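Local atomic coordinates of aldose-aldose oxidoreductase (Caulobacter crescentus, PDB entry 5A04), a protein that oxidises one aldose sugar while reducing another, probably by shuttling hydride through the NADP(H) it binds in a Rossmann-fold domain. Residues G8-G13 with D75-I80; L12-Y17 with L37-P42; K98-E103 with R125-G130. One frame throughout, in Å; residues are numbered along the deposited sequence.

Contact 1. Residues G8-G13 with D75-I80; sequences GYAILG and DIVYVI. With NDP (NADPH dihydro-nicotinamide-adenine-dinucleotide phosphate), chain G.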
loop_
_atom_site.group_PDB
_atom_site.type_symbol
_atom_site.label_atom_id
_atom_site.label_comp_id
_atom_site.label_asym_id
_atom_site.label_seq_id
_atom_site.Cartn_x
_atom_site.Cartn_y
_atom_site.Cartn_z
ATOM N N GLY A 8 40.451 -0.300 9.965
ATOM C CA GLY A 8 40.364 -1.746 9.839
ATOM C C GLY A 8 39.084 -2.337 10.414
ATOM O O GLY A 8 38.735 -2.083 11.559
ATOM N N TYR A 9 38.386 -3.129 9.604
ATOM C CA TYR A 9 37.179 -3.836 10.041
ATOM C C TYR A 9 37.457 -5.270 10.483
ATOM O O TYR A 9 38.154 -6.016 9.788
ATOM C CB TYR A 9 36.154 -3.883 8.900
ATOM C CG TYR A 9 35.241 -2.696 8.786
ATOM C CD1 TYR A 9 35.676 -1.490 8.235
ATOM C CD2 TYR A 9 33.913 -2.802 9.178
ATOM C CE1 TYR A 9 34.815 -0.403 8.129
ATOM C CE2 TYR A 9 33.049 -1.740 9.077
ATOM C CZ TYR A 9 33.488 -0.545 8.552
ATOM O OH TYR A 9 32.593 0.505 8.455
ATOM N N ALA A 10 36.894 -5.661 11.626
ATOM C CA ALA A 10 36.718 -7.063 11.950
ATOM C C ALA A 10 35.284 -7.445 11.593
ATOM O O ALA A 10 34.346 -6.814 12.063
ATOM C CB ALA A 10 37.000 -7.327 13.449
ATOM N N ILE A 11 35.114 -8.446 10.735
ATOM C CA ILE A 11 33.779 -8.931 10.396
ATOM C C ILE A 11 33.429 -10.086 11.332
ATOM O O ILE A 11 34.174 -11.069 11.440
ATOM C CB ILE A 11 33.689 -9.380 8.917
ATOM C CG1 ILE A 11 34.094 -8.229 7.983
ATOM C CG2 ILE A 11 32.274 -9.858 8.583
ATOM C CD1 ILE A 11 33.259 -6.960 8.133
ATOM N N LEU A 12 32.308 -9.950 12.040
ATOM C CA LEU A 12 31.939 -10.914 13.064
ATOM C C LEU A 12 30.633 -11.601 12.672
ATOM O O LEU A 12 29.598 -10.948 12.547
ATOM C CB LEU A 12 31.819 -10.210 14.430
ATOM C CG LEU A 12 31.643 -11.097 15.670
ATOM C CD1 LEU A 12 32.116 -10.329 16.917
ATOM C CD2 LEU A 12 30.194 -11.514 15.846
ATOM N N GLY A 13 30.699 -12.918 12.488
ATOM C CA GLY A 13 29.558 -13.716 12.044
ATOM C C GLY A 13 29.631 -13.943 10.545
ATOM O O GLY A 13 29.082 -13.162 9.769
ATOM N N ASP A 75 39.883 -1.316 14.044
ATOM C CA ASP A 75 39.225 -0.114 14.545
ATOM C C ASP A 75 37.732 -0.326 14.780
ATOM O O ASP A 75 37.146 0.267 15.682
ATOM C CB ASP A 75 39.423 1.040 13.569
ATOM C CG ASP A 75 40.881 1.379 13.374
ATOM O OD1 ASP A 75 41.464 2.007 14.288
ATOM O OD2 ASP A 75 41.441 1.007 12.322
ATOM N N ILE A 76 37.131 -1.168 13.948
ATOM C CA ILE A 76 35.678 -1.344 13.899
ATOM C C ILE A 76 35.335 -2.818 13.904
ATOM O O ILE A 76 35.987 -3.603 13.223
ATOM C CB ILE A 76 35.059 -0.710 12.618
ATOM C CG1 ILE A 76 35.338 0.792 12.562
ATOM C CG2 ILE A 76 33.562 -0.997 12.546
ATOM C CD1 ILE A 76 35.254 1.377 11.138
ATOM N N VAL A 77 34.314 -3.197 14.668
ATOM C CA VAL A 77 33.742 -4.533 14.573
ATOM C C VAL A 77 32.366 -4.429 13.910
ATOM O O VAL A 77 31.527 -3.620 14.329
ATOM C CB VAL A 77 33.598 -5.200 15.953
ATOM C CG1 VAL A 77 32.906 -6.552 15.821
ATOM C CG2 VAL A 77 34.964 -5.341 16.640
ATOM N N TYR A 78 32.143 -5.241 12.883
ATOM C CA TYR A 78 30.869 -5.258 12.175
ATOM C C TYR A 78 30.162 -6.545 12.579
ATOM O O TYR A 78 30.584 -7.640 12.219
ATOM C CB TYR A 78 31.109 -5.164 10.658
ATOM C CG TYR A 78 29.899 -4.913 9.769
ATOM C CD1 TYR A 78 28.598 -5.016 10.255
ATOM C CD2 TYR A 78 30.075 -4.577 8.424
ATOM C CE1 TYR A 78 27.507 -4.803 9.424
ATOM C CE2 TYR A 78 28.991 -4.360 7.583
ATOM C CZ TYR A 78 27.711 -4.471 8.089
ATOM O OH TYR A 78 26.637 -4.254 7.260
ATOM N N VAL A 79 29.106 -6.396 13.373
ATOM C CA VAL A 79 28.343 -7.525 13.882
ATOM C C VAL A 79 27.237 -7.943 12.912
ATOM O O VAL A 79 26.301 -7.176 12.661
ATOM C CB VAL A 79 27.723 -7.177 15.247
ATOM C CG1 VAL A 79 26.874 -8.346 15.754
ATOM C CG2 VAL A 79 28.829 -6.812 16.249
ATOM N N ILE A 80 27.358 -9.160 12.373
ATOM C CA ILE A 80 26.460 -9.653 11.331
ATOM C C ILE A 80 25.952 -11.045 11.733
ATOM O O ILE A 80 26.039 -12.030 10.985
ATOM C CB ILE A 80 27.171 -9.677 9.937
ATOM C CG1 ILE A 80 27.996 -8.393 9.748
ATOM C CG2 ILE A 80 26.152 -9.817 8.811
ATOM C CD1 ILE A 80 28.625 -8.206 8.332
HETATM P PA NDP G . 23.223 -16.229 8.262
HETATM O O1A NDP G . 22.459 -17.261 9.016
HETATM O O2A NDP G . 23.441 -16.420 6.787
HETATM O O5B NDP G . 24.693 -15.982 8.957
HETATM C C5B NDP G . 24.523 -15.809 10.336
HETATM C C4B NDP G . 25.909 -16.071 10.943
HETATM O O4B NDP G . 25.959 -15.635 12.303
HETATM C C3B NDP G . 26.199 -17.590 10.942
HETATM O O3B NDP G . 26.755 -18.002 9.734
HETATM C C2B NDP G . 27.291 -17.669 12.016
HETATM O O2B NDP G . 28.463 -17.305 11.568
HETATM C C1B NDP G . 26.830 -16.506 12.996
HETATM N N9A NDP G . 26.168 -17.020 14.198
HETATM C C8A NDP G . 26.577 -16.845 15.516
HETATM N N7A NDP G . 25.772 -17.462 16.404
HETATM C C5A NDP G . 24.788 -18.069 15.618
HETATM C C6A NDP G . 23.665 -18.850 15.948
HETATM N N6A NDP G . 23.383 -19.138 17.265
HETATM N N1A NDP G . 22.829 -19.343 14.984
HETATM C C2A NDP G . 23.177 -19.010 13.685
HETATM N N3A NDP G . 24.197 -18.279 13.224
HETATM C C4A NDP G . 25.015 -17.810 14.230
HETATM O O3 NDP G . 22.291 -14.885 8.546
HETATM P PN NDP G . 22.482 -13.638 7.517
HETATM O O1N NDP G . 23.893 -13.281 7.283
HETATM O O2N NDP G . 21.398 -13.573 6.463
HETATM O O5D NDP G . 21.894 -12.356 8.568
HETATM C C5D NDP G . 22.747 -12.091 9.646
HETATM C C4D NDP G . 22.437 -10.644 10.124
HETATM O O4D NDP G . 22.569 -9.744 8.981
HETATM C C3D NDP G . 20.947 -10.498 10.609
HETATM O O3D NDP G . 20.878 -9.541 11.683
HETATM C C2D NDP G . 20.231 -9.929 9.392
HETATM O O2D NDP G . 19.141 -9.098 9.748
HETATM C C1D NDP G . 21.368 -9.032 8.789
HETATM N N1N NDP G . 21.197 -8.901 7.340
HETATM C C2N NDP G . 21.180 -7.645 6.755
HETATM C C3N NDP G . 21.046 -7.542 5.400
HETATM C C7N NDP G . 21.022 -6.218 4.779
HETATM O O7N NDP G . 20.737 -6.058 3.578
HETATM N N7N NDP G . 21.338 -5.104 5.551
HETATM C C4N NDP G . 20.915 -8.733 4.515
HETATM C C5N NDP G . 20.903 -10.014 5.235
HETATM C C6N NDP G . 21.046 -10.068 6.558
HETATM P P2B NDP G . 29.839 -18.201 12.091
HETATM O O1X NDP G . 29.660 -18.129 13.591
HETATM O O2X NDP G . 29.532 -19.516 11.442
HETATM O O3X NDP G . 30.993 -17.393 11.504
#
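At the centre of the parallel sheet of the Rossmann domain, strand 7-12 runs beside strand 76-79, and the paired residues Tyr9 and Ile76 open the contact on one face. With CG1 beside the backbone N and CG2 anti to it (chi1 -60°), Ile76 spreads both branches over one face of the Tyr9 ring: CG2 sits 4.0 Å from the centroid of the Tyr9 ring, a CH-pi contact, while Ile76 CD1 touches Tyr9 CE1 at 3.5 Å. Tyr78 CB lies at the edge of the same ring, in its plane, and also meets Ile11 CD1 at 3.8 Å. Ile80 CD1 lies over the centre of one face of the Tyr78 ring, 3.6 Å above its plane. On the other face of the sheet Leu12 CD1 packs against Val77 CG1. Backbone hydrogen bonds of the parallel pair run from Ala10 N to Ile76 O through to Ile80 N and Leu12 O. The phenol ends are held from outside: Tyr9 OH by Leu297 O, Tyr78 OH by Glu103 and Gln296. Where the strands begin, Gly8 O accepts from both Asp75 N and Ile76 N, and Gly8 N gives a nearly straight bond of 2.9 Å to the anti lone pair of Asp75 OD2; Asp75 thus engages both polar atoms of Gly8, while Gly13 and Ile80 border the NADPH at the other end.

Contact 2. Residues L12-Y17 with L37-P42; sequences LGLGYY and LVSGTP. With NDP (NADPH dihydro-nicotinamide-adenine-dinucleotide phosphate), chain G.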
loop_
_atom_site.group_PDB
_atom_site.type_symbol
_atom_site.label_atom_id
_atom_site.label_comp_id
_atom_site.label_asym_id
_atom_site.label_seq_id
_atom_site.Cartn_x
_atom_site.Cartn_y
_atom_site.Cartn_z
ATOM N N LEU A 12 32.308 -9.950 12.040
ATOM C CA LEU A 12 31.939 -10.914 13.064
ATOM C C LEU A 12 30.633 -11.601 12.672
ATOM O O LEU A 12 29.598 -10.948 12.547
ATOM C CB LEU A 12 31.819 -10.210 14.430
ATOM C CG LEU A 12 31.643 -11.097 15.670
ATOM C CD1 LEU A 12 32.116 -10.329 16.917
ATOM C CD2 LEU A 12 30.194 -11.514 15.846
ATOM N N GLY A 13 30.699 -12.918 12.488
ATOM C CA GLY A 13 29.558 -13.716 12.044
ATOM C C GLY A 13 29.631 -13.943 10.545
ATOM O O GLY A 13 29.082 -13.162 9.769
ATOM N N LEU A 14 30.320 -15.004 10.132
ATOM C CA LEU A 14 30.626 -15.204 8.710
ATOM C C LEU A 14 29.521 -16.012 8.008
ATOM O O LEU A 14 29.731 -17.133 7.503
ATOM C CB LEU A 14 32.001 -15.871 8.561
ATOM C CG LEU A 14 33.161 -15.118 9.240
ATOM C CD1 LEU A 14 34.516 -15.779 8.974
ATOM C CD2 LEU A 14 33.204 -13.628 8.833
ATOM N N GLY A 15 28.332 -15.419 7.975
ATOM C CA GLY A 15 27.192 -16.012 7.304
ATOM C C GLY A 15 26.987 -15.433 5.920
ATOM O O GLY A 15 27.917 -14.888 5.333
ATOM N N TYR A 16 25.772 -15.572 5.389
ATOM C CA TYR A 16 25.478 -15.142 4.023
ATOM C C TYR A 16 25.779 -13.672 3.776
ATOM O O TYR A 16 26.503 -13.327 2.851
ATOM C CB TYR A 16 24.016 -15.413 3.680
ATOM C CG TYR A 16 23.645 -14.860 2.327
ATOM C CD1 TYR A 16 24.009 -15.527 1.173
ATOM C CD2 TYR A 16 22.958 -13.655 2.207
ATOM C CE1 TYR A 16 23.689 -15.024 -0.079
ATOM C CE2 TYR A 16 22.629 -13.144 0.958
ATOM C CZ TYR A 16 22.997 -13.837 -0.175
ATOM O OH TYR A 16 22.676 -13.335 -1.423
ATOM N N TYR A 17 25.221 -12.788 4.592
ATOM C CA TYR A 17 25.387 -11.367 4.299
ATOM C C TYR A 17 26.847 -10.951 4.426
ATOM O O TYR A 17 27.381 -10.219 3.578
ATOM C CB TYR A 17 24.505 -10.519 5.223
ATOM C CG TYR A 17 24.387 -9.079 4.773
ATOM C CD1 TYR A 17 23.821 -8.765 3.544
ATOM C CD2 TYR A 17 24.822 -8.038 5.584
ATOM C CE1 TYR A 17 23.682 -7.439 3.137
ATOM C CE2 TYR A 17 24.699 -6.712 5.185
ATOM C CZ TYR A 17 24.131 -6.426 3.956
ATOM O OH TYR A 17 24.016 -5.121 3.561
ATOM N N LEU A 37 38.820 -11.390 11.145
ATOM C CA LEU A 37 37.641 -12.231 11.047
ATOM C C LEU A 37 37.298 -12.812 12.415
ATOM O O LEU A 37 38.192 -13.230 13.164
ATOM C CB LEU A 37 37.864 -13.372 10.050
ATOM C CG LEU A 37 38.192 -12.918 8.626
ATOM C CD1 LEU A 37 38.665 -14.121 7.825
ATOM C CD2 LEU A 37 36.982 -12.280 7.980
ATOM N N VAL A 38 36.008 -12.829 12.736
ATOM C CA VAL A 38 35.532 -13.429 13.981
ATOM C C VAL A 38 34.410 -14.401 13.662
ATOM O O VAL A 38 33.413 -14.017 13.056
ATOM C CB VAL A 38 35.029 -12.367 14.970
ATOM C CG1 VAL A 38 34.740 -13.015 16.328
ATOM C CG2 VAL A 38 36.035 -11.253 15.113
ATOM N N SER A 39 34.581 -15.665 14.051
ATOM C CA SER A 39 33.668 -16.726 13.642
ATOM C C SER A 39 33.570 -17.835 14.674
ATOM O O SER A 39 34.555 -18.157 15.331
ATOM C CB SER A 39 34.115 -17.342 12.305
ATOM O OG SER A 39 33.197 -18.351 11.892
ATOM N N GLY A 40 32.387 -18.437 14.777
ATOM C CA GLY A 40 32.202 -19.628 15.599
ATOM C C GLY A 40 32.470 -20.920 14.835
ATOM O O GLY A 40 32.282 -22.021 15.352
ATOM N N THR A 41 32.908 -20.785 13.588
ATOM C CA THR A 41 33.190 -21.945 12.739
ATOM C C THR A 41 34.641 -21.926 12.280
ATOM O O THR A 41 35.000 -21.147 11.390
ATOM C CB THR A 41 32.285 -21.974 11.493
ATOM O OG1 THR A 41 30.911 -21.952 11.896
ATOM C CG2 THR A 41 32.557 -23.239 10.664
ATOM N N PRO A 42 35.493 -22.769 12.892
ATOM C CA PRO A 42 36.931 -22.715 12.595
ATOM C C PRO A 42 37.239 -22.846 11.103
ATOM O O PRO A 42 38.151 -22.171 10.615
ATOM C CB PRO A 42 37.493 -23.900 13.394
ATOM C CG PRO A 42 36.554 -24.022 14.547
ATOM C CD PRO A 42 35.192 -23.709 13.990
HETATM P PA NDP G . 23.223 -16.229 8.262
HETATM O O1A NDP G . 22.459 -17.261 9.016
HETATM O O2A NDP G . 23.441 -16.420 6.787
HETATM O O5B NDP G . 24.693 -15.982 8.957
HETATM C C5B NDP G . 24.523 -15.809 10.336
HETATM C C4B NDP G . 25.909 -16.071 10.943
HETATM O O4B NDP G . 25.959 -15.635 12.303
HETATM C C3B NDP G . 26.199 -17.590 10.942
HETATM O O3B NDP G . 26.755 -18.002 9.734
HETATM C C2B NDP G . 27.291 -17.669 12.016
HETATM O O2B NDP G . 28.463 -17.305 11.568
HETATM C C1B NDP G . 26.830 -16.506 12.996
HETATM N N9A NDP G . 26.168 -17.020 14.198
HETATM C C8A NDP G . 26.577 -16.845 15.516
HETATM N N7A NDP G . 25.772 -17.462 16.404
HETATM C C5A NDP G . 24.788 -18.069 15.618
HETATM C C6A NDP G . 23.665 -18.850 15.948
HETATM N N6A NDP G . 23.383 -19.138 17.265
HETATM N N1A NDP G . 22.829 -19.343 14.984
HETATM C C2A NDP G . 23.177 -19.010 13.685
HETATM N N3A NDP G . 24.197 -18.279 13.224
HETATM C C4A NDP G . 25.015 -17.810 14.230
HETATM O O3 NDP G . 22.291 -14.885 8.546
HETATM P PN NDP G . 22.482 -13.638 7.517
HETATM O O1N NDP G . 23.893 -13.281 7.283
HETATM O O2N NDP G . 21.398 -13.573 6.463
HETATM O O5D NDP G . 21.894 -12.356 8.568
HETATM C C5D NDP G . 22.747 -12.091 9.646
HETATM C C4D NDP G . 22.437 -10.644 10.124
HETATM O O4D NDP G . 22.569 -9.744 8.981
HETATM C C3D NDP G . 20.947 -10.498 10.609
HETATM O O3D NDP G . 20.878 -9.541 11.683
HETATM C C2D NDP G . 20.231 -9.929 9.392
HETATM O O2D NDP G . 19.141 -9.098 9.748
HETATM C C1D NDP G . 21.368 -9.032 8.789
HETATM N N1N NDP G . 21.197 -8.901 7.340
HETATM C C2N NDP G . 21.180 -7.645 6.755
HETATM C C3N NDP G . 21.046 -7.542 5.400
HETATM C C7N NDP G . 21.022 -6.218 4.779
HETATM O O7N NDP G . 20.737 -6.058 3.578
HETATM N N7N NDP G . 21.338 -5.104 5.551
HETATM C C4N NDP G . 20.915 -8.733 4.515
HETATM C C5N NDP G . 20.903 -10.014 5.235
HETATM C C6N NDP G . 21.046 -10.068 6.558
HETATM P P2B NDP G . 29.839 -18.201 12.091
HETATM O O1X NDP G . 29.660 -18.129 13.591
HETATM O O2X NDP G . 29.532 -19.516 11.442
HETATM O O3X NDP G . 30.993 -17.393 11.504
#
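A chi1 of -178° swings the Ser39 hydroxyl away from the backbone N, toward the 2'-phosphate of NADPH, while Leu14, whose CG lies beside its own N (chi1 -56°), lays CD1 against Ser39 CB at 3.7 Å. Ser39 OG lies very close to NDP O3X, at a separation too short to be taken literally, and accepts from Thr41 N at 3.0 Å, forming an ST turn. Leu14, the centre of an inverse gamma turn, gives O3X a bond of 2.8 Å from its N. Gly40 N and Thr41 OG1 bind the other two phosphate oxygens, O1X and O2X. Behind this site the Leu14 and Leu37 side chains cross at about a right angle, touching through their CD2 atoms at 4.1 Å, Leu12 CG packs on Val38 CB at 3.7 Å, and Gly13 N bonds to Val38 O. These segments belong to the first beta-alpha-beta unit, with a glycine-rich turn of Rossmann type. Gly15 is the N-cap of helix 16-22, and its CA passes 3.0 Å from NDP O5B. From the first turn of that helix, Tyr16 N binds NDP O2A and Tyr17 N binds O1N, whereas the Tyr17 ring lies with one face over the nicotinamide, NDP C3N 3.4 Å above its plane. Backbone amides and hydroxyls therefore grip all three terminal oxygens of the 2'-phosphate, a group that NADH lacks.

Contact 3. Residues K98-E103 with R125-G130; sequences KHVMCE and RKLMIG. With NDP (NADPH dihydro-nicotinamide-adenine-dinucleotide phosphate), chain G.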
loop_
_atom_site.group_PDB
_atom_site.type_symbol
_atom_site.label_atom_id
_atom_site.label_comp_id
_atom_site.label_asym_id
_atom_site.label_seq_id
_atom_site.Cartn_x
_atom_site.Cartn_y
_atom_site.Cartn_z
ATOM N N LYS A 98 36.497 -0.951 20.546
ATOM C CA LYS A 98 36.227 -0.830 19.106
ATOM C C LYS A 98 34.933 -0.069 18.807
ATOM O O LYS A 98 33.949 -0.162 19.552
ATOM C CB LYS A 98 36.154 -2.213 18.451
ATOM C CG LYS A 98 37.317 -3.163 18.805
ATOM C CD LYS A 98 38.679 -2.531 18.519
ATOM C CE LYS A 98 39.787 -3.553 18.708
ATOM N NZ LYS A 98 41.140 -2.926 18.558
ATOM N N HIS A 99 34.949 0.688 17.709
ATOM C CA HIS A 99 33.732 1.249 17.143
ATOM C C HIS A 99 32.913 0.099 16.591
ATOM O O HIS A 99 33.454 -0.962 16.322
ATOM C CB HIS A 99 34.059 2.253 16.045
ATOM C CG HIS A 99 34.958 3.362 16.500
ATOM N ND1 HIS A 99 34.478 4.505 17.099
ATOM C CD2 HIS A 99 36.302 3.507 16.428
ATOM C CE1 HIS A 99 35.489 5.314 17.373
ATOM N NE2 HIS A 99 36.608 4.731 16.977
ATOM N N VAL A 100 31.608 0.295 16.418
ATOM C CA VAL A 100 30.752 -0.822 16.026
ATOM C C VAL A 100 29.817 -0.456 14.880
ATOM O O VAL A 100 29.148 0.564 14.931
ATOM C CB VAL A 100 29.893 -1.308 17.210
ATOM C CG1 VAL A 100 28.920 -2.401 16.750
ATOM C CG2 VAL A 100 30.788 -1.832 18.319
ATOM N N MET A 101 29.814 -1.295 13.850
ATOM C CA MET A 101 28.751 -1.342 12.858
ATOM C C MET A 101 27.892 -2.546 13.219
ATOM O O MET A 101 28.398 -3.656 13.355
ATOM C CB MET A 101 29.318 -1.482 11.436
ATOM C CG MET A 101 28.260 -1.506 10.356
ATOM S SD MET A 101 27.807 0.146 9.804
ATOM C CE MET A 101 29.245 0.544 8.798
ATOM N N CYS A 102 26.597 -2.330 13.402
ATOM C CA CYS A 102 25.703 -3.425 13.771
ATOM C C CYS A 102 24.593 -3.567 12.731
ATOM O O CYS A 102 23.979 -2.580 12.340
ATOM C CB CYS A 102 25.094 -3.177 15.155
ATOM S SG CYS A 102 24.105 -4.580 15.729
ATOM N N GLU A 103 24.330 -4.787 12.284
ATOM C CA GLU A 103 23.269 -4.981 11.303
ATOM C C GLU A 103 21.890 -4.684 11.889
ATOM O O GLU A 103 21.707 -4.693 13.097
ATOM C CB GLU A 103 23.302 -6.409 10.738
ATOM C CG GLU A 103 23.962 -6.460 9.360
ATOM C CD GLU A 103 23.416 -5.387 8.450
ATOM O OE1 GLU A 103 22.174 -5.291 8.335
ATOM O OE2 GLU A 103 24.217 -4.615 7.879
ATOM N N ARG A 125 33.120 5.242 21.903
ATOM C CA ARG A 125 33.234 4.705 20.548
ATOM C C ARG A 125 31.933 4.920 19.783
ATOM O O ARG A 125 30.861 5.049 20.374
ATOM C CB ARG A 125 33.599 3.217 20.583
ATOM C CG ARG A 125 34.997 2.926 21.164
ATOM C CD ARG A 125 36.090 3.599 20.333
ATOM N NE ARG A 125 37.431 3.320 20.849
ATOM C CZ ARG A 125 38.124 4.144 21.628
ATOM N NH1 ARG A 125 37.614 5.315 21.982
ATOM N NH2 ARG A 125 39.333 3.798 22.051
ATOM N N LYS A 126 32.027 4.964 18.462
ATOM C CA LYS A 126 30.855 5.232 17.644
ATOM C C LYS A 126 30.078 3.959 17.339
ATOM O O LYS A 126 30.637 2.855 17.319
ATOM C CB LYS A 126 31.275 5.930 16.351
ATOM C CG LYS A 126 31.807 7.327 16.620
ATOM C CD LYS A 126 32.177 8.059 15.343
ATOM C CE LYS A 126 32.910 9.357 15.674
ATOM N NZ LYS A 126 32.082 10.235 16.545
ATOM N N LEU A 127 28.781 4.133 17.112
ATOM C CA LEU A 127 27.868 3.031 16.822
ATOM C C LEU A 127 27.020 3.398 15.617
ATOM O O LEU A 127 26.391 4.458 15.595
ATOM C CB LEU A 127 26.972 2.740 18.033
ATOM C CG LEU A 127 25.843 1.714 17.900
ATOM C CD1 LEU A 127 26.367 0.328 17.477
ATOM C CD2 LEU A 127 25.075 1.635 19.243
ATOM N N MET A 128 27.020 2.537 14.608
ATOM C CA MET A 128 26.241 2.775 13.406
ATOM C C MET A 128 25.457 1.517 13.066
ATOM O O MET A 128 25.963 0.408 13.238
ATOM C CB MET A 128 27.159 3.167 12.240
ATOM C CG MET A 128 26.408 3.436 10.957
ATOM S SD MET A 128 27.573 3.910 9.653
ATOM C CE MET A 128 26.573 3.632 8.192
ATOM N N ILE A 129 24.216 1.690 12.615
ATOM C CA ILE A 129 23.379 0.571 12.202
ATOM C C ILE A 129 23.396 0.455 10.671
ATOM O O ILE A 129 23.428 1.463 9.964
ATOM C CB ILE A 129 21.929 0.742 12.711
ATOM C CG1 ILE A 129 21.940 1.060 14.212
ATOM C CG2 ILE A 129 21.068 -0.489 12.380
ATOM C CD1 ILE A 129 22.630 0.010 15.086
ATOM N N GLY A 130 23.350 -0.771 10.175
ATOM C CA GLY A 130 23.545 -1.028 8.756
ATOM C C GLY A 130 22.345 -0.734 7.875
ATOM O O GLY A 130 21.855 -1.621 7.173
HETATM P PA NDP G . 23.223 -16.229 8.262
HETATM O O1A NDP G . 22.459 -17.261 9.016
HETATM O O2A NDP G . 23.441 -16.420 6.787
HETATM O O5B NDP G . 24.693 -15.982 8.957
HETATM C C5B NDP G . 24.523 -15.809 10.336
HETATM C C4B NDP G . 25.909 -16.071 10.943
HETATM O O4B NDP G . 25.959 -15.635 12.303
HETATM C C3B NDP G . 26.199 -17.590 10.942
HETATM O O3B NDP G . 26.755 -18.002 9.734
HETATM C C2B NDP G . 27.291 -17.669 12.016
HETATM O O2B NDP G . 28.463 -17.305 11.568
HETATM C C1B NDP G . 26.830 -16.506 12.996
HETATM N N9A NDP G . 26.168 -17.020 14.198
HETATM C C8A NDP G . 26.577 -16.845 15.516
HETATM N N7A NDP G . 25.772 -17.462 16.404
HETATM C C5A NDP G . 24.788 -18.069 15.618
HETATM C C6A NDP G . 23.665 -18.850 15.948
HETATM N N6A NDP G . 23.383 -19.138 17.265
HETATM N N1A NDP G . 22.829 -19.343 14.984
HETATM C C2A NDP G . 23.177 -19.010 13.685
HETATM N N3A NDP G . 24.197 -18.279 13.224
HETATM C C4A NDP G . 25.015 -17.810 14.230
HETATM O O3 NDP G . 22.291 -14.885 8.546
HETATM P PN NDP G . 22.482 -13.638 7.517
HETATM O O1N NDP G . 23.893 -13.281 7.283
HETATM O O2N NDP G . 21.398 -13.573 6.463
HETATM O O5D NDP G . 21.894 -12.356 8.568
HETATM C C5D NDP G . 22.747 -12.091 9.646
HETATM C C4D NDP G . 22.437 -10.644 10.124
HETATM O O4D NDP G . 22.569 -9.744 8.981
HETATM C C3D NDP G . 20.947 -10.498 10.609
HETATM O O3D NDP G . 20.878 -9.541 11.683
HETATM C C2D NDP G . 20.231 -9.929 9.392
HETATM O O2D NDP G . 19.141 -9.098 9.748
HETATM C C1D NDP G . 21.368 -9.032 8.789
HETATM N N1N NDP G . 21.197 -8.901 7.340
HETATM C C2N NDP G . 21.180 -7.645 6.755
HETATM C C3N NDP G . 21.046 -7.542 5.400
HETATM C C7N NDP G . 21.022 -6.218 4.779
HETATM O O7N NDP G . 20.737 -6.058 3.578
HETATM N N7N NDP G . 21.338 -5.104 5.551
HETATM C C4N NDP G . 20.915 -8.733 4.515
HETATM C C5N NDP G . 20.903 -10.014 5.235
HETATM C C6N NDP G . 21.046 -10.068 6.558
HETATM P P2B NDP G . 29.839 -18.201 12.091
HETATM O O1X NDP G . 29.660 -18.129 13.591
HETATM O O2X NDP G . 29.532 -19.516 11.442
HETATM O O3X NDP G . 30.993 -17.393 11.504
#
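Arg125 crosses His99 at about a right angle, its CD poised over the centre of one face of the imidazole, 3.6 Å from the centroid of the His99 ring and 14° off the ring normal. The chain of Arg125 bends at chi2 to pass over the ring, and its guanidinium, turned 30° from the imidazole plane, hands NE to Gly97 O. Lys126 approaches the same ring at its edge. Its backbone N gives a nearly straight bond of 2.8 Å to His99 ND1, tilted 16° from the ring plane, which marks ND1 as the acceptor, while Lys126 CB lies 3.6 Å from His99 ND1. Beyond the histidine, strands 99-102 and 127-129 pair in parallel as the two strands of a beta-alpha-beta unit joined through helix 110-123, with 127-129 the outermost strand of the Rossmann sheet within this chain. On one face Met101 and Met128 lie side by side, the first bent and the second extended beyond CG; Met101 SD is 3.8 Å from both Met128 CG and Met128 SD, and both methionines also touch Leu300 of helix 292-306. On the other face Val100 CG1 meets Leu127 CD1 at 3.8 Å, and Ile129 CD1 touches Cys102 CB. At the cofactor end Gly130 N bonds to Cys102 O. Glu103 turns its carboxylate back past Gly130 CA: OE1 accepts a hydrogen bond of 2.9 Å from the carboxamide N7N of NADPH, and OE2 is bonded to Tyr78 OH.

All three contacts belong to the one parallel Rossmann sheet, and NADPH touches each of them. Contact 1 lies at the middle: it shares Leu12 and Gly13 with contact 2, their centres 10 Å apart, and Ile11 O and Val38 N, 2.9 Å apart, probably hydrogen-bond. Toward contact 3, with centres 9 Å apart, Val79 N probably bonds to Met101 O at 2.8 Å. Contacts 2 and 3, about 17 Å apart between centres, meet at the nicotinamide, where Tyr17 CE2 comes within 3.4 Å of Glu103 OE2. Contact 2 supplies bonds to the phosphates and a ring against the nicotinamide; contact 3 adds the bond to the carboxamide. The side chain of Glu103 is about 5 Å from the bound beta-D-glucopyranose (BGC).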